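Local coordinates for protein response regulator aspartate phosphatase H (Bacillus subtilis, PDB 3Q15) that dephosphorylates the sporulation phosphotransferase Spo0F and also acts on the competence regulator ComA, helping to separate sporulation from competence in time, at residues Ile7-Val12 against Glu46-Leu51; Leu52-Leu57 against Gly97-Tyr102. All blocks are in the same frame, centred on the assembly; numbering follows the deposited sequence.

Interaction 1: residues Ile7-Val12 against Glu46-Leu51; sequences IPSSRV and EEDQDL
S9 OG hydrogen-bonds to D48 OD2 at 2.7 Å, joining the first turn of one helix to the N-cap of another. The bond uses the anti lone pair of OD2, facing away from OD1. D48 thereby divides its carboxylate: OD1 turns back to accept from the backbone N of D50 and of L51, both weak capping bonds, while OD2 crosses to the serine. A backbone hydrogen bond from E46 N to I7 O (3.0 Å) ties the two segments together just ahead of the helices. Beside it the E46 side chain doubles back: CG lies between its own backbone N and carbonyl carbon (chi1 64°), and the extended chain brings OE1 to S9 N in a hydrogen bond (3.2 Å, 172°) from above the carboxylate plane. The tight part is on the inner side, where L51 CD2 lies 3.5 Å from S9 O and L51 CD1 touches V12 CG1 at 3.9 Å. The loop residue M45 and F106 of helix 93-113 also pack on L51. The solvent side is looser: exposed E46 touches P8 CA with OE1 (3.7 Å). An alanine in place of D48 would probably leave S9 OG without this acceptor and the first turn of helix 49-67 without its side-chain cap. With P8 and D48 as N-caps, two helix starts of the small N-terminal three-helix bundle meet here.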
loop_
_atom_site.group_PDB
_atom_site.type_symbol
_atom_site.label_atom_id
_atom_site.label_comp_id
_atom_site.label_asym_id
_atom_site.label_seq_id
_atom_site.Cartn_x
_atom_site.Cartn_y
_atom_site.Cartn_z
ATOM N N ILE A 7 -17.714 -13.796 18.252
ATOM C CA ILE A 7 -16.536 -12.977 18.506
ATOM C C ILE A 7 -15.529 -13.085 17.363
ATOM O O ILE A 7 -15.108 -14.183 17.007
ATOM C CB ILE A 7 -15.840 -13.399 19.815
ATOM C CG1 ILE A 7 -16.853 -13.472 20.961
ATOM C CG2 ILE A 7 -14.704 -12.445 20.150
ATOM C CD1 ILE A 7 -16.265 -13.966 22.270
ATOM N N PRO A 8 -15.144 -11.939 16.782
ATOM C CA PRO A 8 -14.117 -11.917 15.735
ATOM C C PRO A 8 -12.804 -12.490 16.258
ATOM O O PRO A 8 -12.400 -12.154 17.368
ATOM C CB PRO A 8 -13.950 -10.425 15.436
ATOM C CG PRO A 8 -15.222 -9.793 15.888
ATOM C CD PRO A 8 -15.692 -10.600 17.059
ATOM N N SER A 9 -12.155 -13.335 15.462
ATOM C CA SER A 9 -10.925 -14.006 15.879
ATOM C C SER A 9 -9.775 -13.034 16.131
ATOM O O SER A 9 -8.844 -13.349 16.870
ATOM C CB SER A 9 -10.504 -15.047 14.841
ATOM O OG SER A 9 -10.249 -14.435 13.589
ATOM N N SER A 10 -9.837 -11.862 15.510
ATOM C CA SER A 10 -8.830 -10.830 15.730
ATOM C C SER A 10 -8.928 -10.291 17.155
ATOM O O SER A 10 -7.917 -9.969 17.783
ATOM C CB SER A 10 -9.009 -9.689 14.732
ATOM O OG SER A 10 -10.227 -9.012 14.971
ATOM N N ARG A 11 -10.155 -10.195 17.658
ATOM C CA ARG A 11 -10.384 -9.773 19.032
ATOM C C ARG A 11 -9.763 -10.781 19.987
ATOM O O ARG A 11 -9.121 -10.408 20.966
ATOM C CB ARG A 11 -11.881 -9.626 19.316
ATOM C CG ARG A 11 -12.195 -8.981 20.657
ATOM C CD ARG A 11 -13.694 -8.904 20.891
ATOM N NE ARG A 11 -14.370 -8.120 19.862
ATOM C CZ ARG A 11 -15.689 -8.095 19.686
ATOM N NH1 ARG A 11 -16.480 -8.819 20.468
ATOM N NH2 ARG A 11 -16.217 -7.350 18.724
ATOM N N VAL A 12 -9.946 -12.065 19.698
ATOM C CA VAL A 12 -9.360 -13.110 20.529
ATOM C C VAL A 12 -7.841 -13.125 20.376
ATOM O O VAL A 12 -7.109 -13.436 21.320
ATOM C CB VAL A 12 -9.935 -14.492 20.193
ATOM C CG1 VAL A 12 -9.254 -15.565 21.029
ATOM C CG2 VAL A 12 -11.437 -14.504 20.424
ATOM N N GLU A 46 -15.720 -16.913 15.874
ATOM C CA GLU A 46 -15.868 -17.292 14.476
ATOM C C GLU A 46 -14.761 -18.277 14.116
ATOM O O GLU A 46 -13.696 -18.277 14.737
ATOM C CB GLU A 46 -15.783 -16.061 13.574
ATOM C CG GLU A 46 -14.432 -15.364 13.613
ATOM C CD GLU A 46 -14.322 -14.236 12.606
ATOM O OE1 GLU A 46 -13.236 -13.621 12.514
ATOM O OE2 GLU A 46 -15.321 -13.967 11.906
ATOM N N GLU A 47 -15.011 -19.118 13.120
ATOM C CA GLU A 47 -14.025 -20.111 12.707
ATOM C C GLU A 47 -12.751 -19.449 12.188
ATOM O O GLU A 47 -12.797 -18.569 11.329
ATOM C CB GLU A 47 -14.609 -21.065 11.658
ATOM C CG GLU A 47 -15.642 -22.043 12.215
ATOM C CD GLU A 47 -16.047 -23.119 11.217
ATOM O OE1 GLU A 47 -15.606 -23.058 10.050
ATOM O OE2 GLU A 47 -16.809 -24.031 11.605
ATOM N N ASP A 48 -11.615 -19.876 12.735
ATOM C CA ASP A 48 -10.306 -19.404 12.297
ATOM C C ASP A 48 -9.226 -20.348 12.812
ATOM O O ASP A 48 -8.702 -20.166 13.912
ATOM C CB ASP A 48 -10.036 -17.983 12.801
ATOM C CG ASP A 48 -8.776 -17.375 12.198
ATOM O OD1 ASP A 48 -7.905 -18.136 11.727
ATOM O OD2 ASP A 48 -8.655 -16.132 12.193
ATOM N N GLN A 49 -8.894 -21.355 12.014
ATOM C CA GLN A 49 -7.919 -22.352 12.437
ATOM C C GLN A 49 -6.537 -21.749 12.702
ATOM O O GLN A 49 -5.733 -22.333 13.426
ATOM C CB GLN A 49 -7.831 -23.498 11.422
ATOM C CG GLN A 49 -7.446 -23.078 10.018
ATOM C CD GLN A 49 -7.429 -24.244 9.041
ATOM O OE1 GLN A 49 -7.445 -24.048 7.827
ATOM N NE2 GLN A 49 -7.395 -25.464 9.569
ATOM N N ASP A 50 -6.267 -20.583 12.120
ATOM C CA ASP A 50 -4.991 -19.908 12.338
ATOM C C ASP A 50 -4.913 -19.382 13.765
ATOM O O ASP A 50 -3.854 -19.413 14.394
ATOM C CB ASP A 50 -4.805 -18.749 11.358
ATOM C CG ASP A 50 -4.744 -19.204 9.917
ATOM O OD1 ASP A 50 -4.227 -20.312 9.657
ATOM O OD2 ASP A 50 -5.212 -18.445 9.043
ATOM N N LEU A 51 -6.043 -18.889 14.265
ATOM C CA LEU A 51 -6.131 -18.399 15.632
ATOM C C LEU A 51 -5.898 -19.551 16.602
ATOM O O LEU A 51 -5.153 -19.413 17.573
ATOM C CB LEU A 51 -7.498 -17.752 15.880
ATOM C CG LEU A 51 -7.723 -17.018 17.209
ATOM C CD1 LEU A 51 -7.870 -17.996 18.368
ATOM C CD2 LEU A 51 -6.603 -16.020 17.474
#

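Interaction 2: residues Leu52-Leu57 against Gly97-Tyr102; sequences LIYYSL and GLLKYY
Y102 CB projects onto one face of the Y54 ring, 3.5 Å from its centroid, a close CH-pi contact that sits toward the rim near CD1. The exchange is mutual: Y54 CB lies over a face of the Y102 ring, 4.2 Å from that centroid. The two tyrosine side chains run alongside each other in reverse sense, each using its CB as the bump for the other's flat surface, with the ring planes 38° apart. With CG of Y54 anti to the backbone N (chi1 -177°), the ring is laid against segment 97-102, where L99 CD2 meets its edge in plane. The short segments cross at 136° between their N-to-C directions, inclined toward antiparallel with axes 10.4 Å apart, and join the last helix of the N-terminal bundle to helix 93-113, within which the predicted first TPR repeat (101-134) begins. One turn on from Y54, L57 forms a second bump. Its CD1 enters the hollow between L98, whose CD2 is 3.5 Å away, and the in-plane edge of the Y102 ring at CE1; its CB seats L99 CD2 at 3.6 Å. I53 CG2 comes in obliquely near the hydroxyl end of the Y102 ring, 3.7 Å from OH. No hydrogen bond crosses this apolar interface; the Y54 hydroxyl reaches beyond it to hydrogen-bond with N17 OD1 of helix 9-24.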
loop_
_atom_site.group_PDB
_atom_site.type_symbol
_atom_site.label_atom_id
_atom_site.label_comp_id
_atom_site.label_asym_id
_atom_site.label_seq_id
_atom_site.Cartn_x
_atom_site.Cartn_y
_atom_site.Cartn_z
ATOM N N LEU A 52 -6.532 -20.688 16.326
ATOM C CA LEU A 52 -6.409 -21.868 17.179
ATOM C C LEU A 52 -4.970 -22.375 17.262
ATOM O O LEU A 52 -4.545 -22.880 18.298
ATOM C CB LEU A 52 -7.321 -22.992 16.686
ATOM C CG LEU A 52 -8.816 -22.685 16.601
ATOM C CD1 LEU A 52 -9.580 -23.921 16.155
ATOM C CD2 LEU A 52 -9.339 -22.184 17.935
ATOM N N ILE A 53 -4.233 -22.253 16.163
ATOM C CA ILE A 53 -2.822 -22.616 16.150
ATOM C C ILE A 53 -2.043 -21.679 17.058
ATOM O O ILE A 53 -1.221 -22.117 17.858
ATOM C CB ILE A 53 -2.229 -22.541 14.732
ATOM C CG1 ILE A 53 -2.873 -23.593 13.827
ATOM C CG2 ILE A 53 -0.720 -22.732 14.779
ATOM C CD1 ILE A 53 -2.283 -23.627 12.442
ATOM N N TYR A 54 -2.313 -20.383 16.930
ATOM C CA TYR A 54 -1.677 -19.373 17.771
ATOM C C TYR A 54 -1.986 -19.651 19.240
ATOM O O TYR A 54 -1.122 -19.517 20.109
ATOM C CB TYR A 54 -2.164 -17.979 17.366
ATOM C CG TYR A 54 -1.525 -16.832 18.118
ATOM C CD1 TYR A 54 -0.249 -16.940 18.656
ATOM C CD2 TYR A 54 -2.209 -15.633 18.294
ATOM C CE1 TYR A 54 0.329 -15.884 19.342
ATOM C CE2 TYR A 54 -1.642 -14.579 18.977
ATOM C CZ TYR A 54 -0.373 -14.708 19.500
ATOM O OH TYR A 54 0.190 -13.652 20.186
ATOM N N TYR A 55 -3.224 -20.056 19.509
ATOM C CA TYR A 55 -3.639 -20.419 20.860
ATOM C C TYR A 55 -2.853 -21.614 21.405
ATOM O O TYR A 55 -2.383 -21.585 22.543
ATOM C CB TYR A 55 -5.142 -20.716 20.900
ATOM C CG TYR A 55 -5.567 -21.516 22.113
ATOM C CD1 TYR A 55 -5.791 -20.897 23.335
ATOM C CD2 TYR A 55 -5.738 -22.891 22.034
ATOM C CE1 TYR A 55 -6.176 -21.629 24.446
ATOM C CE2 TYR A 55 -6.122 -23.630 23.139
ATOM C CZ TYR A 55 -6.340 -22.993 24.341
ATOM O OH TYR A 55 -6.721 -23.727 25.440
ATOM N N SER A 56 -2.727 -22.661 20.593
ATOM C CA SER A 56 -2.029 -23.877 21.006
ATOM C C SER A 56 -0.539 -23.642 21.231
ATOM O O SER A 56 0.047 -24.181 22.170
ATOM C CB SER A 56 -2.238 -25.003 19.988
ATOM O OG SER A 56 -3.585 -25.442 19.996
ATOM N N LEU A 57 0.074 -22.841 20.368
ATOM C CA LEU A 57 1.465 -22.465 20.563
ATOM C C LEU A 57 1.624 -21.668 21.860
ATOM O O LEU A 57 2.577 -21.873 22.615
ATOM C CB LEU A 57 1.976 -21.656 19.370
ATOM C CG LEU A 57 2.015 -22.367 18.014
ATOM C CD1 LEU A 57 2.423 -21.395 16.913
ATOM C CD2 LEU A 57 2.950 -23.576 18.051
ATOM N N GLY A 97 9.794 -17.052 17.193
ATOM C CA GLY A 97 9.613 -16.360 15.931
ATOM C C GLY A 97 8.189 -16.445 15.406
ATOM O O GLY A 97 7.644 -15.461 14.911
ATOM N N LEU A 98 7.584 -17.623 15.512
ATOM C CA LEU A 98 6.218 -17.814 15.039
ATOM C C LEU A 98 5.224 -17.035 15.894
ATOM O O LEU A 98 4.311 -16.393 15.368
ATOM C CB LEU A 98 5.857 -19.298 15.016
ATOM C CG LEU A 98 4.561 -19.664 14.291
ATOM C CD1 LEU A 98 4.428 -18.892 12.983
ATOM C CD2 LEU A 98 4.500 -21.165 14.044
ATOM N N LEU A 99 5.406 -17.089 17.212
ATOM C CA LEU A 99 4.554 -16.333 18.128
ATOM C C LEU A 99 4.595 -14.850 17.798
ATOM O O LEU A 99 3.560 -14.187 17.740
ATOM C CB LEU A 99 4.984 -16.545 19.583
ATOM C CG LEU A 99 4.768 -17.933 20.178
ATOM C CD1 LEU A 99 5.240 -17.948 21.624
ATOM C CD2 LEU A 99 3.306 -18.337 20.081
ATOM N N LYS A 100 5.800 -14.332 17.586
ATOM C CA LYS A 100 5.974 -12.934 17.242
ATOM C C LYS A 100 5.193 -12.608 15.974
ATOM O O LYS A 100 4.549 -11.565 15.885
ATOM C CB LYS A 100 7.455 -12.608 17.052
ATOM C CG LYS A 100 7.735 -11.141 16.784
ATOM C CD LYS A 100 9.229 -10.860 16.782
ATOM C CE LYS A 100 9.510 -9.364 16.748
ATOM N NZ LYS A 100 10.972 -9.074 16.749
ATOM N N TYR A 101 5.250 -13.511 15.000
ATOM C CA TYR A 101 4.570 -13.309 13.725
ATOM C C TYR A 101 3.063 -13.222 13.914
ATOM O O TYR A 101 2.404 -12.341 13.361
ATOM C CB TYR A 101 4.902 -14.441 12.748
ATOM C CG TYR A 101 3.958 -14.505 11.566
ATOM C CD1 TYR A 101 2.939 -15.446 11.514
ATOM C CD2 TYR A 101 4.078 -13.611 10.510
ATOM C CE1 TYR A 101 2.073 -15.503 10.439
ATOM C CE2 TYR A 101 3.216 -13.659 9.433
ATOM C CZ TYR A 101 2.217 -14.607 9.399
ATOM O OH TYR A 101 1.361 -14.653 8.319
ATOM N N TYR A 102 2.522 -14.141 14.703
ATOM C CA TYR A 102 1.092 -14.164 14.973
ATOM C C TYR A 102 0.623 -12.932 15.746
ATOM O O TYR A 102 -0.409 -12.347 15.417
ATOM C CB TYR A 102 0.719 -15.439 15.729
ATOM C CG TYR A 102 0.523 -16.642 14.831
ATOM C CD1 TYR A 102 0.984 -17.897 15.210
ATOM C CD2 TYR A 102 -0.130 -16.525 13.610
ATOM C CE1 TYR A 102 0.806 -18.999 14.398
ATOM C CE2 TYR A 102 -0.315 -17.624 12.788
ATOM C CZ TYR A 102 0.158 -18.861 13.192
ATOM O OH TYR A 102 -0.013 -19.965 12.395
#

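How the interactions relate
Interactions 1 and 2 follow one another along helix 49-67, their centres about 13 Å apart. Residues 46-51 bring its start against the beginning of helix 9-24, and residues 52-57 then pack its next turns on helix 93-113. The two contacts touch where D50 O lies 4.2 Å from Y102 CZ. F106, farther along helix 93-113, packs on D48 and L51 and so extends the second interface toward the first. A bound magnesium ion lies about 7 Å from the side chain of I53 and about 11 Å from that of D48. Both contacts also border the chain of another protein, which packs on Q49 and I53.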